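Local coordinates for macrophage migration inhibitory factor-like protein (PDB 6CUQ) that belongs to the macrophage migration inhibitory factor family, small alpha/beta proteins that assemble as trimers, at residues L16-T21 against I62-F67; K26-E31 against K89-K94; M33-E38 against D85-L90. All blocks are in the same frame, centred on the assembly; numbering follows the deposited sequence.

Contact 1 (L16-T21 against I62-F67); sequences LSADIT and IVKSAF
The side chain of S17 packs against the irregular chain of V63, K64 and S65, its hydroxyl reaching past K64 CA to the backbone of the facing segment. There S17 OG accepts a weak hydrogen bond from S65 N, 3.2 Å long and bent to 134° at the hydrogen. A chi1 of 79° puts OG between the backbone N and the carbonyl carbon of S17, on the side where that amide lies. The main chain supplies a firmer link: S17 N donates to S65 O over 2.9 Å, and the same oxygen also receives a CA-H...O contact from L16 CA at 3.4 Å. Next along, L16 and A66 form an antiparallel, non-hydrogen-bonded pair, with L16 CB and A66 CB 3.8 Å apart on one side of the sheet. This is where strands 11-16 and 66-72 meet, at one end of the four-stranded mixed sheet of the MIF fold; beyond L16 the chain departs toward helix 22-40, while residues 62-65 lead into strand 66-72. Both L16 and A66 look to the helices, touching I28 and L91 respectively. S65 OG turns back within its own segment to bond V63 O at 3.0 Å, and it is also hydrogen-bonded to Q50 of the second subunit. A18 CB, which also packs on A95 at the end of helix 80-95, lies 4.3 Å from K64 CG.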
loop_
_atom_site.group_PDB
_atom_site.type_symbol
_atom_site.label_atom_id
_atom_site.label_comp_id
_atom_site.label_asym_id
_atom_site.label_seq_id
_atom_site.Cartn_x
_atom_site.Cartn_y
_atom_site.Cartn_z
ATOM N N LEU B 16 1.760 8.338 -5.746
ATOM C CA LEU B 16 2.446 9.582 -6.052
ATOM C C LEU B 16 1.506 10.766 -5.901
ATOM O O LEU B 16 0.283 10.636 -6.010
ATOM C CB LEU B 16 3.057 9.548 -7.454
ATOM C CG LEU B 16 2.197 9.827 -8.680
ATOM C CD1 LEU B 16 3.063 9.726 -9.924
ATOM C CD2 LEU B 16 1.017 8.896 -8.771
ATOM N N SER B 17 2.094 11.928 -5.623
ATOM C CA SER B 17 1.325 13.121 -5.304
ATOM C C SER B 17 1.521 14.249 -6.312
ATOM O O SER B 17 1.358 15.419 -5.970
ATOM C CB SER B 17 1.682 13.609 -3.899
ATOM O OG SER B 17 2.901 14.320 -3.943
ATOM N N ALA B 18 1.853 13.938 -7.553
ATOM C CA ALA B 18 1.957 14.979 -8.563
ATOM C C ALA B 18 0.585 15.285 -9.147
ATOM O O ALA B 18 -0.312 14.443 -9.157
ATOM C CB ALA B 18 2.919 14.573 -9.677
ATOM N N ASP B 19 0.433 16.508 -9.641
ATOM C CA ASP B 19 -0.768 16.935 -10.363
ATOM C C ASP B 19 -0.588 16.549 -11.833
ATOM O O ASP B 19 0.025 17.275 -12.615
ATOM C CB ASP B 19 -0.969 18.441 -10.159
ATOM C CG ASP B 19 -2.078 19.025 -11.022
ATOM O OD1 ASP B 19 -3.069 18.322 -11.306
ATOM O OD2 ASP B 19 -1.946 20.193 -11.451
ATOM N N ILE B 20 -1.097 15.371 -12.220
ATOM C CA ILE B 20 -0.909 14.843 -13.573
ATOM C C ILE B 20 -2.225 14.337 -14.163
ATOM O O ILE B 20 -3.167 13.988 -13.447
ATOM C CB ILE B 20 0.142 13.719 -13.592
ATOM C CG1 ILE B 20 -0.138 12.741 -12.460
ATOM C CG2 ILE B 20 1.546 14.275 -13.422
ATOM C CD1 ILE B 20 0.730 11.522 -12.508
ATOM N N THR B 21 -2.276 14.269 -15.496
ATOM C CA THR B 21 -3.461 13.745 -16.168
ATOM C C THR B 21 -3.586 12.229 -15.987
ATOM O O THR B 21 -2.611 11.507 -15.745
ATOM C CB THR B 21 -3.439 14.023 -17.677
ATOM O OG1 THR B 21 -2.347 13.316 -18.288
ATOM C CG2 THR B 21 -3.377 15.512 -17.999
ATOM N N ILE B 62 5.425 20.071 1.821
ATOM C CA ILE B 62 4.473 19.509 0.866
ATOM C C ILE B 62 5.029 19.696 -0.541
ATOM O O ILE B 62 5.150 20.828 -1.016
ATOM C CB ILE B 62 3.096 20.174 0.995
ATOM C CG1 ILE B 62 2.558 20.033 2.413
ATOM C CG2 ILE B 62 2.145 19.497 0.015
ATOM C CD1 ILE B 62 2.511 18.604 2.901
ATOM N N VAL B 63 5.328 18.591 -1.226
ATOM C CA VAL B 63 6.007 18.653 -2.519
ATOM C C VAL B 63 5.655 17.417 -3.350
ATOM O O VAL B 63 5.190 16.399 -2.819
ATOM C CB VAL B 63 7.540 18.808 -2.311
ATOM C CG1 VAL B 63 8.146 17.535 -1.729
ATOM C CG2 VAL B 63 8.260 19.255 -3.586
ATOM N N LYS B 64 5.843 17.521 -4.671
ATOM C CA LYS B 64 5.680 16.364 -5.546
ATOM C C LYS B 64 6.577 15.245 -5.055
ATOM O O LYS B 64 7.791 15.426 -4.921
ATOM C CB LYS B 64 6.102 16.686 -6.973
ATOM C CG LYS B 64 5.285 17.624 -7.779
ATOM C CD LYS B 64 6.221 18.207 -8.826
ATOM C CE LYS B 64 5.471 18.891 -9.946
ATOM N NZ LYS B 64 6.408 19.647 -10.830
ATOM N N SER B 65 5.990 14.081 -4.825
ATOM C CA SER B 65 6.725 12.997 -4.201
ATOM C C SER B 65 6.032 11.696 -4.554
ATOM O O SER B 65 4.955 11.682 -5.143
ATOM C CB SER B 65 6.812 13.179 -2.676
ATOM O OG SER B 65 5.550 13.500 -2.133
ATOM N N ALA B 66 6.664 10.598 -4.171
ATOM C CA ALA B 66 6.112 9.295 -4.478
ATOM C C ALA B 66 6.651 8.290 -3.480
ATOM O O ALA B 66 7.643 8.539 -2.793
ATOM C CB ALA B 66 6.442 8.859 -5.913
ATOM N N PHE B 67 5.954 7.163 -3.393
ATOM C CA PHE B 67 6.415 5.968 -2.707
ATOM C C PHE B 67 6.085 4.792 -3.617
ATOM O O PHE B 67 4.936 4.647 -4.046
ATOM C CB PHE B 67 5.743 5.826 -1.336
ATOM C CG PHE B 67 6.246 4.669 -0.528
ATOM C CD1 PHE B 67 5.541 3.479 -0.471
ATOM C CD2 PHE B 67 7.426 4.780 0.187
ATOM C CE1 PHE B 67 6.013 2.412 0.273
ATOM C CE2 PHE B 67 7.902 3.728 0.945
ATOM C CZ PHE B 67 7.195 2.544 0.988
#

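Contact 2 (K26-E31 against K89-K94); sequences KEIAHE and KLLEQK
K94 reaches across to E27, and the ion pair between them is the one polar link of this contact. K94 NZ donates to E27 OE1 at 2.9 Å, coming from above the carboxylate, about 40° out of its plane. The two side chains cross at about a right angle: E27 stands extended from its helix, whereas the lysine chain bends at chi2 (-76°), which brings its CE alongside the glutamate stem, 3.7 Å from E27 CB. E31 OE2 remains 5.3 Å from K94 NZ, so its opposite charge probably adds only a diffuse attraction.

Apolar contacts among I28, L90, L91 and the stems of E31 and K94 make up the rest. I28 runs past K94 in the opposite direction, I28 CG1 lying 3.9 Å from K94 CB, and at its far end I28 CD1 meets L91 CD2 at 3.9 Å. One turn away, L90 presses both methyls on E31, with L90 CD2 3.8 Å from E31 CB.

I28 and L91 also rest on the strands beneath. The helix segments run nearly antiparallel, at 158° with axes 10.6 Å apart, an arrangement characteristic of the MIF fold, in which two antiparallel helices pack on one face of a four-stranded sheet.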
loop_
_atom_site.group_PDB
_atom_site.type_symbol
_atom_site.label_atom_id
_atom_site.label_comp_id
_atom_site.label_asym_id
_atom_site.label_seq_id
_atom_site.Cartn_x
_atom_site.Cartn_y
_atom_site.Cartn_z
ATOM N N LYS B 26 -1.615 6.469 -16.920
ATOM C CA LYS B 26 -1.575 5.249 -17.711
ATOM C C LYS B 26 -0.177 5.023 -18.269
ATOM O O LYS B 26 0.338 3.899 -18.241
ATOM C CB LYS B 26 -2.612 5.290 -18.842
ATOM C CG LYS B 26 -4.058 5.390 -18.381
ATOM C CD LYS B 26 -4.987 5.251 -19.585
ATOM C CE LYS B 26 -6.422 5.688 -19.308
ATOM N NZ LYS B 26 -6.589 7.163 -19.570
ATOM N N GLU B 27 0.469 6.089 -18.749
ATOM C CA GLU B 27 1.807 5.929 -19.303
ATOM C C GLU B 27 2.780 5.461 -18.230
ATOM O O GLU B 27 3.666 4.636 -18.497
ATOM C CB GLU B 27 2.270 7.239 -19.922
ATOM C CG GLU B 27 1.617 7.580 -21.257
ATOM C CD GLU B 27 1.959 9.001 -21.694
ATOM O OE1 GLU B 27 2.965 9.547 -21.200
ATOM O OE2 GLU B 27 1.223 9.572 -22.525
ATOM N N ILE B 28 2.615 5.965 -17.005
ATOM C CA ILE B 28 3.442 5.528 -15.884
ATOM C C ILE B 28 3.220 4.044 -15.603
ATOM O O ILE B 28 4.178 3.273 -15.470
ATOM C CB ILE B 28 3.156 6.397 -14.642
ATOM C CG1 ILE B 28 3.750 7.794 -14.829
ATOM C CG2 ILE B 28 3.658 5.724 -13.371
ATOM C CD1 ILE B 28 3.350 8.797 -13.750
ATOM N N ALA B 29 1.954 3.618 -15.526
ATOM C CA ALA B 29 1.672 2.198 -15.299
ATOM C C ALA B 29 2.267 1.334 -16.404
ATOM O O ALA B 29 2.859 0.283 -16.135
ATOM C CB ALA B 29 0.162 1.952 -15.213
ATOM N N HIS B 30 2.102 1.762 -17.660
ATOM C CA HIS B 30 2.640 1.022 -18.795
ATOM C C HIS B 30 4.165 0.904 -18.715
ATOM O O HIS B 30 4.722 -0.197 -18.782
ATOM C CB HIS B 30 2.210 1.719 -20.087
ATOM C CG HIS B 30 2.805 1.121 -21.324
ATOM N ND1 HIS B 30 2.473 -0.141 -21.774
ATOM C CD2 HIS B 30 3.721 1.604 -22.200
ATOM C CE1 HIS B 30 3.151 -0.404 -22.879
ATOM N NE2 HIS B 30 3.913 0.638 -23.162
ATOM N N GLU B 31 4.855 2.036 -18.547
ATOM C CA GLU B 31 6.314 2.016 -18.479
ATOM C C GLU B 31 6.801 1.242 -17.260
ATOM O O GLU B 31 7.854 0.597 -17.308
ATOM C CB GLU B 31 6.859 3.441 -18.447
ATOM C CG GLU B 31 6.746 4.175 -19.752
ATOM C CD GLU B 31 7.475 3.483 -20.876
ATOM O OE1 GLU B 31 8.549 2.879 -20.632
ATOM O OE2 GLU B 31 6.985 3.581 -22.016
ATOM N N LYS B 89 13.887 7.901 -12.876
ATOM C CA LYS B 89 13.935 8.568 -14.173
ATOM C C LYS B 89 12.548 8.651 -14.787
ATOM O O LYS B 89 12.205 9.659 -15.419
ATOM C CB LYS B 89 14.906 7.848 -15.107
ATOM N N LEU B 90 11.724 7.626 -14.569
ATOM C CA LEU B 90 10.367 7.623 -15.105
ATOM C C LEU B 90 9.490 8.697 -14.453
ATOM O O LEU B 90 8.829 9.474 -15.154
ATOM C CB LEU B 90 9.744 6.232 -14.944
ATOM C CG LEU B 90 8.263 6.248 -15.326
ATOM C CD1 LEU B 90 8.181 6.662 -16.775
ATOM C CD2 LEU B 90 7.525 4.921 -15.060
ATOM N N LEU B 91 9.430 8.727 -13.113
ATOM C CA LEU B 91 8.572 9.710 -12.441
ATOM C C LEU B 91 9.080 11.128 -12.644
ATOM O O LEU B 91 8.288 12.075 -12.646
ATOM C CB LEU B 91 8.442 9.407 -10.947
ATOM C CG LEU B 91 7.674 8.118 -10.650
ATOM C CD1 LEU B 91 7.217 8.069 -9.215
ATOM C CD2 LEU B 91 6.508 7.927 -11.604
ATOM N N GLU B 92 10.387 11.296 -12.799
ATOM C CA GLU B 92 10.903 12.607 -13.161
ATOM C C GLU B 92 10.447 13.011 -14.563
ATOM O O GLU B 92 10.013 14.151 -14.780
ATOM C CB GLU B 92 12.428 12.609 -13.051
ATOM C CG GLU B 92 13.048 13.987 -13.101
ATOM C CD GLU B 92 13.065 14.567 -14.501
ATOM O OE1 GLU B 92 13.341 13.805 -15.459
ATOM O OE2 GLU B 92 12.789 15.780 -14.639
ATOM N N GLN B 93 10.531 12.092 -15.527
ATOM C CA GLN B 93 10.224 12.464 -16.905
ATOM C C GLN B 93 8.735 12.755 -17.074
ATOM O O GLN B 93 8.363 13.702 -17.776
ATOM C CB GLN B 93 10.647 11.360 -17.877
ATOM C CG GLN B 93 10.006 11.522 -19.253
ATOM C CD GLN B 93 9.833 10.207 -19.997
ATOM O OE1 GLN B 93 10.650 9.293 -19.876
ATOM N NE2 GLN B 93 8.753 10.107 -20.772
ATOM N N LYS B 94 7.872 11.956 -16.434
ATOM C CA LYS B 94 6.430 12.064 -16.641
ATOM C C LYS B 94 5.728 12.973 -15.636
ATOM O O LYS B 94 4.699 13.565 -15.973
ATOM C CB LYS B 94 5.774 10.678 -16.573
ATOM C CG LYS B 94 6.320 9.621 -17.531
ATOM C CD LYS B 94 5.848 9.804 -18.972
ATOM C CE LYS B 94 5.797 8.449 -19.729
ATOM N NZ LYS B 94 5.701 8.643 -21.192
#

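Contact 3 (M33-E38 against D85-L90); sequences MKILSE and DRYCKL
R86 extends its guanidinium to E38, where R86 NH1 donates to E38 OE1 in a short salt bridge of 2.7 Å. The bond is almost straight, 173° at the hydrogen; it leaves in the plane of the guanidinium and meets the oxygen nearly along its C-O axis. Carboxylate and guanidinium are nearly coplanar, 16° apart, but the pairing is single: OE1 takes the bond from NH1, and E38 OE2 lies well away from both R86 NH1 and R86 NH2. A bend in the arginine chain turns its guanidinium toward the extended glutamate, and the two side chains cross at about a right angle.

I35 lies between this charged pair and the aromatic side of the contact. Its CG1 sits over the centre of one guanidinium face, 3.9 Å from R86 CZ, leaving the edge of the group to E38. Further along the same side chain, I35 CD1 touches R86 CB and the carbonyl R86 O. That oxygen already accepts the backbone hydrogen bond from L90 N, so its main-chain partner is supplied within the helix.

The two segments run at 164° to each other, and Y87 and L36 are where the helix layer of the MIF fold meets the central strands. The Y87 ring lies against the sheet, in contact with A12 and I14 of strand 11-16 and with I68 and I70 of strand 66-72. I35 CG2 lies over one face of that ring, 4.1 Å from Y87 CE2, and L36 CD2 is at its edge. The phenol oxygen, set among the leucine's carbons, is satisfied from outside the two segments: Y87 OH hydrogen-bonds with S32 OG, one turn back on the facing helix.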
loop_
_atom_site.group_PDB
_atom_site.type_symbol
_atom_site.label_atom_id
_atom_site.label_comp_id
_atom_site.label_asym_id
_atom_site.label_seq_id
_atom_site.Cartn_x
_atom_site.Cartn_y
_atom_site.Cartn_z
ATOM N N MET B 33 5.429 -1.415 -15.943
ATOM C CA MET B 33 5.393 -2.835 -16.273
ATOM C C MET B 33 6.528 -3.211 -17.219
ATOM O O MET B 33 7.160 -4.260 -17.043
ATOM C CB MET B 33 4.032 -3.190 -16.860
ATOM C CG MET B 33 2.921 -3.231 -15.822
ATOM S SD MET B 33 1.309 -3.593 -16.527
ATOM C CE MET B 33 0.956 -2.114 -17.466
ATOM N N LYS B 34 6.844 -2.349 -18.196
ATOM C CA LYS B 34 8.010 -2.612 -19.041
ATOM C C LYS B 34 9.290 -2.669 -18.213
ATOM O O LYS B 34 10.125 -3.561 -18.407
ATOM C CB LYS B 34 8.140 -1.556 -20.145
ATOM C CG LYS B 34 7.281 -1.804 -21.380
ATOM C CD LYS B 34 7.250 -0.591 -22.282
ATOM C CE LYS B 34 8.538 -0.436 -23.044
ATOM N NZ LYS B 34 8.611 0.927 -23.630
ATOM N N ILE B 35 9.460 -1.714 -17.288
ATOM C CA ILE B 35 10.652 -1.673 -16.435
ATOM C C ILE B 35 10.776 -2.953 -15.627
ATOM O O ILE B 35 11.840 -3.581 -15.584
ATOM C CB ILE B 35 10.598 -0.455 -15.495
ATOM C CG1 ILE B 35 10.830 0.857 -16.238
ATOM C CG2 ILE B 35 11.601 -0.621 -14.364
ATOM C CD1 ILE B 35 10.634 2.082 -15.338
ATOM N N LEU B 36 9.679 -3.360 -14.982
ATOM C CA LEU B 36 9.674 -4.584 -14.190
ATOM C C LEU B 36 10.095 -5.774 -15.038
ATOM O O LEU B 36 10.967 -6.557 -14.646
ATOM C CB LEU B 36 8.272 -4.802 -13.622
ATOM C CG LEU B 36 7.859 -3.836 -12.512
ATOM C CD1 LEU B 36 6.422 -4.049 -12.126
ATOM C CD2 LEU B 36 8.752 -4.036 -11.287
ATOM N N SER B 37 9.501 -5.905 -16.230
ATOM C CA SER B 37 9.784 -7.053 -17.079
ATOM C C SER B 37 11.226 -7.038 -17.571
ATOM O O SER B 37 11.890 -8.082 -17.598
ATOM C CB SER B 37 8.795 -7.077 -18.254
ATOM O OG SER B 37 9.437 -7.367 -19.492
ATOM N N GLU B 38 11.733 -5.865 -17.955
ATOM C CA GLU B 38 13.084 -5.803 -18.508
ATOM C C GLU B 38 14.135 -6.038 -17.430
ATOM O O GLU B 38 15.161 -6.684 -17.684
ATOM C CB GLU B 38 13.295 -4.466 -19.218
ATOM C CG GLU B 38 12.427 -4.303 -20.463
ATOM C CD GLU B 38 12.333 -2.870 -20.959
ATOM O OE1 GLU B 38 13.056 -2.000 -20.435
ATOM O OE2 GLU B 38 11.517 -2.617 -21.872
ATOM N N ASP B 85 16.876 3.415 -10.153
ATOM C CA ASP B 85 17.264 4.387 -11.169
ATOM C C ASP B 85 16.191 4.543 -12.249
ATOM O O ASP B 85 15.858 5.669 -12.641
ATOM C CB ASP B 85 18.607 3.980 -11.783
ATOM C CG ASP B 85 19.056 4.928 -12.876
ATOM O OD1 ASP B 85 19.246 4.484 -14.030
ATOM O OD2 ASP B 85 19.187 6.133 -12.586
ATOM N N ARG B 86 15.605 3.434 -12.711
ATOM C CA ARG B 86 14.637 3.521 -13.804
ATOM C C ARG B 86 13.322 4.151 -13.350
ATOM O O ARG B 86 12.715 4.929 -14.096
ATOM C CB ARG B 86 14.426 2.142 -14.427
ATOM C CG ARG B 86 15.687 1.644 -15.108
ATOM C CD ARG B 86 15.418 0.697 -16.240
ATOM N NE ARG B 86 14.760 1.348 -17.366
ATOM C CZ ARG B 86 14.154 0.684 -18.344
ATOM N NH1 ARG B 86 14.127 -0.639 -18.315
ATOM N NH2 ARG B 86 13.566 1.338 -19.336
ATOM N N TYR B 87 12.838 3.800 -12.157
ATOM C CA TYR B 87 11.605 4.407 -11.656
ATOM C C TYR B 87 11.785 5.896 -11.368
ATOM O O TYR B 87 10.861 6.690 -11.587
ATOM C CB TYR B 87 11.126 3.688 -10.399
ATOM C CG TYR B 87 10.310 2.459 -10.693
ATOM C CD1 TYR B 87 9.047 2.576 -11.247
ATOM C CD2 TYR B 87 10.797 1.185 -10.414
ATOM C CE1 TYR B 87 8.283 1.466 -11.516
ATOM C CE2 TYR B 87 10.043 0.061 -10.680
ATOM C CZ TYR B 87 8.786 0.211 -11.237
ATOM O OH TYR B 87 8.013 -0.884 -11.513
ATOM N N CYS B 88 12.939 6.283 -10.817
ATOM C CA CYS B 88 13.166 7.699 -10.548
ATOM C C CYS B 88 13.267 8.488 -11.846
ATOM O O CYS B 88 12.755 9.611 -11.940
ATOM C CB CYS B 88 14.418 7.882 -9.684
ATOM S SG CYS B 88 14.176 7.384 -7.954
ATOM N N LYS B 89 13.887 7.901 -12.876
ATOM C CA LYS B 89 13.935 8.568 -14.173
ATOM C C LYS B 89 12.548 8.651 -14.787
ATOM O O LYS B 89 12.205 9.659 -15.419
ATOM C CB LYS B 89 14.906 7.848 -15.107
ATOM N N LEU B 90 11.724 7.626 -14.569
ATOM C CA LEU B 90 10.367 7.623 -15.105
ATOM C C LEU B 90 9.490 8.697 -14.453
ATOM O O LEU B 90 8.829 9.474 -15.154
ATOM C CB LEU B 90 9.744 6.232 -14.944
ATOM C CG LEU B 90 8.263 6.248 -15.326
ATOM C CD1 LEU B 90 8.181 6.662 -16.775
ATOM C CD2 LEU B 90 7.525 4.921 -15.060
#

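Overall arrangement
Contacts 2 and 3 are successive levels of one helix pair, 22-40 with 80-95; their centres are about 8 Å apart and they share K89 and L90. Contact 1 lies at one end of the sheet beneath, its centre about 12 Å from that of contact 2, and the two touch, I20 packing on I28 and on K94. Contact 3 is about 17 Å from contact 1 between centres and does not touch it. Along the chain the first segments come in the order 16-21, 26-31, 33-38, followed by 62-67, then 85-90 and 89-94. Contact 1 thus joins the strand ends to the helix layer through contact 2, while contact 3 continues that layer farther along the sheet, and each contact also reaches a neighbouring copy in the trimer.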